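PDB 6FF1: CsoZ from Staphylococcus aureus, which probably acts as a copper metallochaperone of the heavy-metal-associated family, binding and handing on copper ions in cellular copper homeostasis. Local coordinates for residues 7-21 against 56-68. Sequence-based numbering, arbitrary orientation.
Sequences IYTAGIETEEQVSQL and IEKEIYDEGYKIV. With CA (calcium ion), chain B.
Ile12 lays CG1 over the face of the Tyr65 ring, 3.6 Å from its centroid and 9° off the ring normal, a CH-pi contact that joins two loops of the ferredoxin-like βαββαβ fold of heavy-metal-associated domains. The ring reaches from the loop between helix 53-62 and strand 66-68 into the loop between strand 3-10 and helix 15-26, which in metallochaperones of this family usually carries the metal-binding cysteines; here it holds none. The carbonyl O of Glu63 lies over the opposite ring face. Leu21 CD2 approaches the ring obliquely, while the Gln17 amide, turned 88° to the ring, brings NE2 to its edge. One water accepts from Tyr65 OH and donates to Gln17 O and Glu63 OE1, tying the phenol to helix 15-26. The Glu63 carboxylate also packs on Leu21, with OE2 3.4 Å from CD1. Deeper in the core, Ile7 sends CD1 to Ile56 CG2 (3.7 Å) and CG2 to Ile67 CD1 and Ile60 CD1.

Around these side chains the backbone is held by strand pairing and by the helix ends. Strands 3-10 and 66-68 run antiparallel, Ala10 and Lys66 exchanging two hydrogen bonds, and a Schellman motif at Gly64 ends the helix before Tyr65. At the start of helix 15-26, Thr14 and Gln17 form a capping box, Thr14 OG1 accepting from Gln17 N. With CG anti to the carbonyl carbon (chi1 -72°) and the chain extended beyond it, Gln17 reaches back to the loop, where OE1 accepts from Thr14 N and Glu13 N. The Glu13 carboxylate chelates a calcium ion through OE1 at 2.5 Å and OE2 at 2.4 Å.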
ATOM      1  N   ILE A   7      -5.269  -2.388   3.901  1.00 12.11           N
ATOM      2  CA  ILE A   7      -5.389  -0.950   3.993  1.00 11.64           C
ATOM      3  C   ILE A   7      -6.483  -0.519   3.044  1.00 11.58           C
ATOM      4  O   ILE A   7      -6.431  -0.885   1.842  1.00 13.21           O
ATOM      5  CB  ILE A   7      -4.078  -0.247   3.678  1.00 12.80           C
ATOM      6  CG1 ILE A   7      -2.949  -0.775   4.558  1.00 14.35           C
ATOM      7  CG2 ILE A   7      -4.258   1.237   3.768  1.00 12.66           C
ATOM      8  CD1 ILE A   7      -1.563  -0.344   4.123  1.00 14.10           C
ATOM      9  N   TYR A   8      -7.452   0.224   3.539  1.00 11.15           N
ATOM     10  CA  TYR A   8      -8.621   0.586   2.751  1.00 11.80           C
ATOM     11  C   TYR A   8      -8.450   1.978   2.216  1.00 11.63           C
ATOM     12  O   TYR A   8      -8.537   2.963   2.926  1.00 12.84           O
ATOM     13  CB  TYR A   8      -9.879   0.469   3.597  1.00 12.11           C
ATOM     14  CG  TYR A   8     -10.171  -0.945   3.992  1.00 12.64           C
ATOM     15  CD1 TYR A   8      -9.511  -1.533   5.087  1.00 14.45           C
ATOM     16  CD2 TYR A   8     -11.066  -1.720   3.263  1.00 13.41           C
ATOM     17  CE1 TYR A   8      -9.769  -2.847   5.434  1.00 17.31           C
ATOM     18  CE2 TYR A   8     -11.329  -3.020   3.663  1.00 16.14           C
ATOM     19  CZ  TYR A   8     -10.671  -3.566   4.733  1.00 16.90           C
ATOM     20  OH  TYR A   8     -10.941  -4.876   5.117  1.00 23.34           O
ATOM     21  N   THR A   9      -8.073   2.047   0.953  1.00 13.53           N
ATOM     22  CA  THR A   9      -7.761   3.328   0.317  1.00 13.07           C
ATOM     23  C   THR A   9      -8.946   3.868  -0.441  1.00 12.90           C
ATOM     24  O   THR A   9      -9.895   3.135  -0.755  1.00 14.44           O
ATOM     25  CB  THR A   9      -6.576   3.265  -0.620  1.00 13.14           C
ATOM     26  OG1 THR A   9      -6.936   2.619  -1.831  1.00 12.96           O
ATOM     27  CG2 THR A   9      -5.401   2.570   0.026  1.00 14.33           C
ATOM     28  N   ALA A  10      -8.840   5.129  -0.820  1.00 14.11           N
ATOM     29  CA  ALA A  10      -9.727   5.790  -1.741  1.00 15.08           C
ATOM     30  C   ALA A  10      -8.878   6.659  -2.640  1.00 16.13           C
ATOM     31  O   ALA A  10      -7.867   7.243  -2.203  1.00 16.73           O
ATOM     32  CB  ALA A  10     -10.740   6.613  -0.965  1.00 19.49           C
ATOM     33  N   GLY A  11      -9.325   6.793  -3.883  1.00 14.82           N
ATOM     34  CA  GLY A  11      -8.662   7.635  -4.843  1.00 15.32           C
ATOM     35  C   GLY A  11      -7.863   6.981  -5.932  1.00 13.51           C
ATOM     36  O   GLY A  11      -7.499   7.638  -6.886  1.00 16.60           O
ATOM     37  N   ILE A  12      -7.601   5.683  -5.825  1.00 12.33           N
ATOM     38  CA  ILE A  12      -6.839   4.980  -6.806  1.00 12.44           C
ATOM     39  C   ILE A  12      -7.826   4.577  -7.906  1.00 14.37           C
ATOM     40  O   ILE A  12      -8.791   3.866  -7.660  1.00 15.94           O
ATOM     41  CB  ILE A  12      -6.114   3.754  -6.258  1.00 12.54           C
ATOM     42  CG1 ILE A  12      -5.234   4.125  -5.067  1.00 12.46           C
ATOM     43  CG2 ILE A  12      -5.379   3.042  -7.361  1.00 14.46           C
ATOM     44  CD1 ILE A  12      -4.720   2.886  -4.330  1.00 14.76           C
ATOM     45  N   GLU A  13      -7.565   5.047  -9.124  1.00 11.18           N
ATOM     46  CA  GLU A  13      -8.516   4.916 -10.210  1.00 11.42           C
ATOM     47  C   GLU A  13      -7.975   4.319 -11.475  1.00 12.25           C
ATOM     48  O   GLU A  13      -8.799   3.805 -12.241  1.00 13.55           O
ATOM     49  CB  GLU A  13      -9.171   6.254 -10.491  1.00 11.71           C
ATOM     50  CG  GLU A  13     -10.013   6.721  -9.337  1.00 12.51           C
ATOM     51  CD  GLU A  13     -10.700   8.045  -9.461  1.00 12.96           C
ATOM     52  OE1 GLU A  13     -10.447   8.780 -10.400  1.00 13.89           O
ATOM     53  OE2 GLU A  13     -11.497   8.370  -8.583  1.00 15.24           O
ATOM     54  N   THR A  14      -6.689   4.369 -11.740  1.00 11.99           N
ATOM     55  CA  THR A  14      -6.184   3.879 -13.009  1.00 12.50           C
ATOM     56  C   THR A  14      -5.194   2.774 -12.805  1.00 12.28           C
ATOM     57  O   THR A  14      -4.528   2.649 -11.764  1.00 13.64           O
ATOM     58  CB  THR A  14      -5.517   4.972 -13.814  1.00 13.62           C
ATOM     59  OG1 THR A  14      -4.277   5.328 -13.223  1.00 14.30           O
ATOM     60  CG2 THR A  14      -6.426   6.154 -14.007  1.00 14.93           C
ATOM     61  N   GLU A  15      -4.992   1.994 -13.850  1.00 14.61           N
ATOM     62  CA  GLU A  15      -3.973   0.952 -13.829  1.00 15.71           C
ATOM     63  C   GLU A  15      -2.569   1.500 -13.615  1.00 14.90           C
ATOM     64  O   GLU A  15      -1.759   0.881 -12.878  1.00 16.08           O
ATOM     65  CB  GLU A  15      -3.981   0.138 -15.145  1.00 19.94           C
ATOM     66  CG  GLU A  15      -5.134  -0.780 -15.228  1.00 25.65           C
ATOM     67  CD  GLU A  15      -5.017  -1.848 -16.324  1.00 29.20           C
ATOM     68  OE1 GLU A  15      -4.278  -1.615 -17.296  1.00 35.16           O
ATOM     69  OE2 GLU A  15      -5.732  -2.884 -16.210  1.00 48.85           O
ATOM     70  N   GLU A  16      -2.299   2.659 -14.158  1.00 14.65           N
ATOM     71  CA  GLU A  16      -1.023   3.265 -13.973  1.00 16.76           C
ATOM     72  C   GLU A  16      -0.818   3.641 -12.492  1.00 14.88           C
ATOM     73  O   GLU A  16       0.284   3.442 -11.930  1.00 16.77           O
ATOM     74  CB  GLU A  16      -0.835   4.491 -14.856  1.00 19.21           C
ATOM     75  CG  GLU A  16       0.462   5.285 -14.664  1.00 29.10           C
ATOM     76  CD  GLU A  16       0.632   6.377 -15.769  1.00 47.66           C
ATOM     77  OE1 GLU A  16      -0.152   6.372 -16.765  1.00 73.76           O
ATOM     78  OE2 GLU A  16       1.545   7.243 -15.649  1.00 66.89           O
ATOM     79  N   GLN A  17      -1.842   4.194 -11.881  1.00 13.70           N
ATOM     80  CA  GLN A  17      -1.770   4.508 -10.465  1.00 13.02           C
ATOM     81  C   GLN A  17      -1.500   3.288  -9.645  1.00 12.57           C
ATOM     82  O   GLN A  17      -0.692   3.319  -8.700  1.00 13.52           O
ATOM     83  CB  GLN A  17      -3.004   5.199 -10.029  1.00 13.09           C
ATOM     84  CG  GLN A  17      -3.184   6.629 -10.507  1.00 13.25           C
ATOM     85  CD  GLN A  17      -4.530   7.206 -10.194  1.00 14.08           C
ATOM     86  OE1 GLN A  17      -5.511   6.476 -10.163  1.00 17.73           O
ATOM     87  NE2 GLN A  17      -4.612   8.501  -9.962  1.00 15.86           N
ATOM     88  N   VAL A  18      -2.192   2.190  -9.951  1.00 12.48           N
ATOM     89  CA  VAL A  18      -2.019   0.953  -9.243  1.00 12.22           C
ATOM     90  C   VAL A  18      -0.597   0.448  -9.385  1.00 14.12           C
ATOM     91  O   VAL A  18       0.030   0.031  -8.410  1.00 14.50           O
ATOM     92  CB  VAL A  18      -3.037  -0.114  -9.684  1.00 13.84           C
ATOM     93  CG1 VAL A  18      -2.648  -1.481  -9.167  1.00 14.61           C
ATOM     94  CG2 VAL A  18      -4.435   0.281  -9.317  1.00 14.42           C
ATOM     95  N   SER A  19      -0.100   0.447 -10.605  1.00 14.07           N
ATOM     96  CA  SER A  19       1.240  -0.012 -10.879  1.00 16.76           C
ATOM     97  C   SER A  19       2.282   0.774 -10.109  1.00 14.98           C
ATOM     98  O   SER A  19       3.187   0.169  -9.482  1.00 16.03           O
ATOM     99  CB  SER A  19       1.536   0.038 -12.396  1.00 20.82           C
ATOM    100  OG  SER A  19       0.668  -0.852 -13.060  1.00 33.38           O
ATOM    101  N   GLN A  20       2.166   2.077 -10.128  1.00 14.82           N
ATOM    102  CA  GLN A  20       3.130   2.939  -9.459  1.00 15.31           C
ATOM    103  C   GLN A  20       3.110   2.729  -7.950  1.00 14.43           C
ATOM    104  O   GLN A  20       4.179   2.610  -7.329  1.00 15.46           O
ATOM    105  CB  GLN A  20       2.901   4.398  -9.782  1.00 16.94           C
ATOM    106  CG  GLN A  20       3.761   5.395  -8.991  1.00 26.04           C
ATOM    107  CD  GLN A  20       5.282   5.275  -9.125  1.00 41.13           C
ATOM    108  OE1 GLN A  20       5.826   4.352  -9.767  1.00 54.07           O
ATOM    109  NE2 GLN A  20       5.989   6.206  -8.470  1.00 46.78           N
ATOM    110  N   LEU A  21       1.936   2.670  -7.354  1.00 12.69           N
ATOM    111  CA  LEU A  21       1.852   2.505  -5.923  1.00 12.33           C
ATOM    112  C   LEU A  21       2.289   1.122  -5.516  1.00 12.53           C
ATOM    113  O   LEU A  21       2.980   0.936  -4.493  1.00 13.61           O
ATOM    114  CB  LEU A  21       0.439   2.798  -5.464  1.00 13.28           C
ATOM    115  CG  LEU A  21       0.216   2.714  -3.963  1.00 12.96           C
ATOM    116  CD1 LEU A  21       1.056   3.730  -3.220  1.00 12.99           C
ATOM    117  CD2 LEU A  21      -1.251   2.892  -3.641  1.00 13.77           C
ATOM    118  N   ILE A  56       4.072   2.666   5.305  1.00 12.40           N
ATOM    119  CA  ILE A  56       3.320   2.262   4.102  1.00 12.45           C
ATOM    120  C   ILE A  56       2.219   3.253   3.814  1.00 11.99           C
ATOM    121  O   ILE A  56       2.000   3.701   2.702  1.00 13.41           O
ATOM    122  CB  ILE A  56       2.814   0.861   4.297  1.00 12.42           C
ATOM    123  CG1 ILE A  56       3.964  -0.121   4.381  1.00 13.55           C
ATOM    124  CG2 ILE A  56       1.884   0.477   3.156  1.00 13.45           C
ATOM    125  CD1 ILE A  56       3.580  -1.504   4.876  1.00 15.03           C
ATOM    126  N   GLU A  57       1.488   3.597   4.883  1.00 12.39           N
ATOM    127  CA  GLU A  57       0.430   4.575   4.739  1.00 12.23           C
ATOM    128  C   GLU A  57       0.911   5.942   4.286  1.00 11.62           C
ATOM    129  O   GLU A  57       0.255   6.608   3.509  1.00 12.35           O
ATOM    130  CB  GLU A  57      -0.394   4.655   6.033  1.00 12.69           C
ATOM    131  CG  GLU A  57      -1.102   3.311   6.257  1.00 14.84           C
ATOM    132  CD  GLU A  57      -1.986   3.280   7.431  1.00 18.34           C
ATOM    133  OE1 GLU A  57      -1.650   4.012   8.439  1.00 18.57           O
ATOM    134  OE2 GLU A  57      -3.024   2.590   7.325  1.00 22.31           O
ATOM    135  N   LYS A  58       2.085   6.337   4.766  1.00 12.55           N
ATOM    136  CA  LYS A  58       2.629   7.594   4.345  1.00 13.44           C
ATOM    137  C   LYS A  58       2.860   7.591   2.828  1.00 14.08           C
ATOM    138  O   LYS A  58       2.628   8.595   2.171  1.00 15.22           O
ATOM    139  CB  LYS A  58       3.917   7.876   5.092  1.00 14.80           C
ATOM    140  CG  LYS A  58       4.622   9.132   4.619  1.00 19.31           C
ATOM    141  CD  LYS A  58       5.864   9.492   5.422  1.00 21.87           C
ATOM    142  CE  LYS A  58       6.389  10.875   5.055  1.00 30.72           C
ATOM    143  NZ  LYS A  58       6.941  10.946   3.694  1.00 39.06           N
ATOM    144  N   GLU A  59       3.341   6.486   2.288  1.00 13.56           N
ATOM    145  CA  GLU A  59       3.535   6.417   0.837  1.00 15.31           C
ATOM    146  C   GLU A  59       2.230   6.547   0.082  1.00 13.20           C
ATOM    147  O   GLU A  59       2.154   7.250  -0.934  1.00 15.00           O
ATOM    148  CB  GLU A  59       4.223   5.134   0.448  1.00 14.71           C
ATOM    149  CG  GLU A  59       4.459   4.984  -1.047  1.00 16.10           C
ATOM    150  CD  GLU A  59       5.319   6.063  -1.651  1.00 19.13           C
ATOM    151  OE1 GLU A  59       6.236   6.568  -0.988  1.00 20.74           O
ATOM    152  OE2 GLU A  59       5.208   6.388  -2.854  1.00 19.56           O
ATOM    153  N   ILE A  60       1.184   5.925   0.620  1.00 12.50           N
ATOM    154  CA  ILE A  60      -0.162   6.077   0.030  1.00 12.06           C
ATOM    155  C   ILE A  60      -0.561   7.514  -0.017  1.00 11.98           C
ATOM    156  O   ILE A  60      -1.051   8.008  -1.019  1.00 14.10           O
ATOM    157  CB  ILE A  60      -1.128   5.147   0.716  1.00 12.21           C
ATOM    158  CG1 ILE A  60      -0.714   3.695   0.483  1.00 12.44           C
ATOM    159  CG2 ILE A  60      -2.569   5.401   0.284  1.00 12.99           C
ATOM    160  CD1 ILE A  60      -1.452   2.670   1.375  1.00 11.91           C
ATOM    161  N   TYR A  61      -0.428   8.197   1.122  1.00 12.72           N
ATOM    162  CA  TYR A  61      -0.757   9.591   1.199  1.00 14.02           C
ATOM    163  C   TYR A  61       0.133  10.466   0.310  1.00 15.23           C
ATOM    164  O   TYR A  61      -0.331  11.430  -0.318  1.00 17.30           O
ATOM    165  CB  TYR A  61      -0.723  10.090   2.660  1.00 14.09           C
ATOM    166  CG  TYR A  61      -2.052   9.925   3.317  1.00 14.45           C
ATOM    167  CD1 TYR A  61      -2.495   8.675   3.666  1.00 15.11           C
ATOM    168  CD2 TYR A  61      -2.893  10.984   3.493  1.00 16.93           C
ATOM    169  CE1 TYR A  61      -3.751   8.499   4.191  1.00 15.76           C
ATOM    170  CE2 TYR A  61      -4.152  10.812   4.056  1.00 16.83           C
ATOM    171  CZ  TYR A  61      -4.580   9.560   4.349  1.00 15.50           C
ATOM    172  OH  TYR A  61      -5.846   9.311   4.843  1.00 17.14           O
ATOM    173  N   ASP A  62       1.415  10.149   0.271  1.00 14.87           N
ATOM    174  CA  ASP A  62       2.331  10.930  -0.573  1.00 17.24           C
ATOM    175  C   ASP A  62       1.984  10.881  -2.045  1.00 17.41           C
ATOM    176  O   ASP A  62       2.247  11.827  -2.798  1.00 21.88           O
ATOM    177  CB  ASP A  62       3.775  10.472  -0.368  1.00 19.31           C
ATOM    178  CG  ASP A  62       4.350  10.915   0.972  1.00 23.78           C
ATOM    179  OD1 ASP A  62       3.725  11.753   1.668  1.00 26.26           O
ATOM    180  OD2 ASP A  62       5.419  10.393   1.288  1.00 28.77           O
ATOM    181  N   GLU A  63       1.389   9.771  -2.468  1.00 16.62           N
ATOM    182  CA  GLU A  63       0.942   9.623  -3.850  1.00 17.13           C
ATOM    183  C   GLU A  63      -0.412  10.247  -4.130  1.00 17.53           C
ATOM    184  O   GLU A  63      -0.863  10.186  -5.280  1.00 20.18           O
ATOM    185  CB  GLU A  63       1.012   8.148  -4.273  1.00 17.42           C
ATOM    186  CG  GLU A  63       2.412   7.636  -4.231  1.00 17.61           C
ATOM    187  CD  GLU A  63       2.615   6.328  -4.940  1.00 17.73           C
ATOM    188  OE1 GLU A  63       1.814   5.953  -5.802  1.00 20.46           O
ATOM    189  OE2 GLU A  63       3.550   5.570  -4.597  1.00 18.56           O
ATOM    190  N   GLY A  64      -1.061  10.802  -3.117  1.00 16.44           N
ATOM    191  CA  GLY A  64      -2.246  11.554  -3.273  1.00 17.48           C
ATOM    192  C   GLY A  64      -3.539  10.866  -2.920  1.00 16.06           C
ATOM    193  O   GLY A  64      -4.605  11.390  -3.235  1.00 20.27           O
ATOM    194  N   TYR A  65      -3.447   9.678  -2.310  1.00 14.54           N
ATOM    195  CA  TYR A  65      -4.637   8.933  -1.972  1.00 12.69           C
ATOM    196  C   TYR A  65      -4.985   9.127  -0.504  1.00 13.97           C
ATOM    197  O   TYR A  65      -4.283   9.793   0.260  1.00 15.73           O
ATOM    198  CB  TYR A  65      -4.407   7.445  -2.311  1.00 13.58           C
ATOM    199  CG  TYR A  65      -3.873   7.298  -3.722  1.00 12.64           C
ATOM    200  CD1 TYR A  65      -4.578   7.775  -4.827  1.00 13.41           C
ATOM    201  CD2 TYR A  65      -2.634   6.769  -3.948  1.00 12.95           C
ATOM    202  CE1 TYR A  65      -4.036   7.737  -6.081  1.00 13.70           C
ATOM    203  CE2 TYR A  65      -2.109   6.676  -5.200  1.00 13.11           C
ATOM    204  CZ  TYR A  65      -2.849   7.165  -6.264  1.00 13.71           C
ATOM    205  OH  TYR A  65      -2.258   7.177  -7.514  1.00 14.72           O
ATOM    206  N   LYS A  66      -6.118   8.597  -0.122  1.00 13.67           N
ATOM    207  CA  LYS A  66      -6.582   8.633   1.285  1.00 14.19           C
ATOM    208  C   LYS A  66      -6.823   7.243   1.762  1.00 12.93           C
ATOM    209  O   LYS A  66      -6.944   6.308   0.982  1.00 14.07           O
ATOM    210  CB  LYS A  66      -7.825   9.478   1.399  1.00 16.90           C
ATOM    211  CG  LYS A  66      -7.675  10.872   0.872  1.00 19.31           C
ATOM    212  CD  LYS A  66      -6.730  11.701   1.691  1.00 20.02           C
ATOM    213  CE  LYS A  66      -6.447  13.084   1.082  1.00 28.69           C
ATOM    214  NZ  LYS A  66      -7.714  13.851   0.984  1.00 33.42           N
ATOM    215  N   ILE A  67      -6.970   7.137   3.079  1.00 12.69           N
ATOM    216  CA  ILE A  67      -7.173   5.912   3.770  1.00 12.28           C
ATOM    217  C   ILE A  67      -8.351   6.061   4.706  1.00 11.56           C
ATOM    218  O   ILE A  67      -8.506   7.104   5.318  1.00 13.49           O
ATOM    219  CB  ILE A  67      -5.916   5.432   4.509  1.00 12.81           C
ATOM    220  CG1 ILE A  67      -4.808   5.157   3.491  1.00 13.05           C
ATOM    221  CG2 ILE A  67      -6.183   4.201   5.340  1.00 14.44           C
ATOM    222  CD1 ILE A  67      -3.474   4.903   4.152  1.00 16.30           C
ATOM    223  N   VAL A  68      -9.140   5.037   4.793  1.00 11.28           N
ATOM    224  CA  VAL A  68     -10.128   4.896   5.836  1.00 11.86           C
ATOM    225  C   VAL A  68      -9.460   4.194   6.990  1.00 12.16           C
ATOM    226  O   VAL A  68      -9.061   3.059   6.872  1.00 14.04           O
ATOM    227  CB  VAL A  68     -11.393   4.155   5.370  1.00 12.82           C
ATOM    228  CG1 VAL A  68     -12.412   4.141   6.468  1.00 13.22           C
ATOM    229  CG2 VAL A  68     -11.971   4.812   4.151  1.00 14.79           C
TER
HETATM  230 CA    CA B 101     -12.001  10.526  -9.444  1.00 12.59          CA
HETATM  231  O   HOH W   1      -7.319   1.007   6.292  1.00 13.41           O
HETATM  232  O   HOH W   2       0.051   5.900  -7.860  1.00 16.71           O
HETATM  233  O   HOH W   3     -13.018  10.460  -7.224  1.00 17.26           O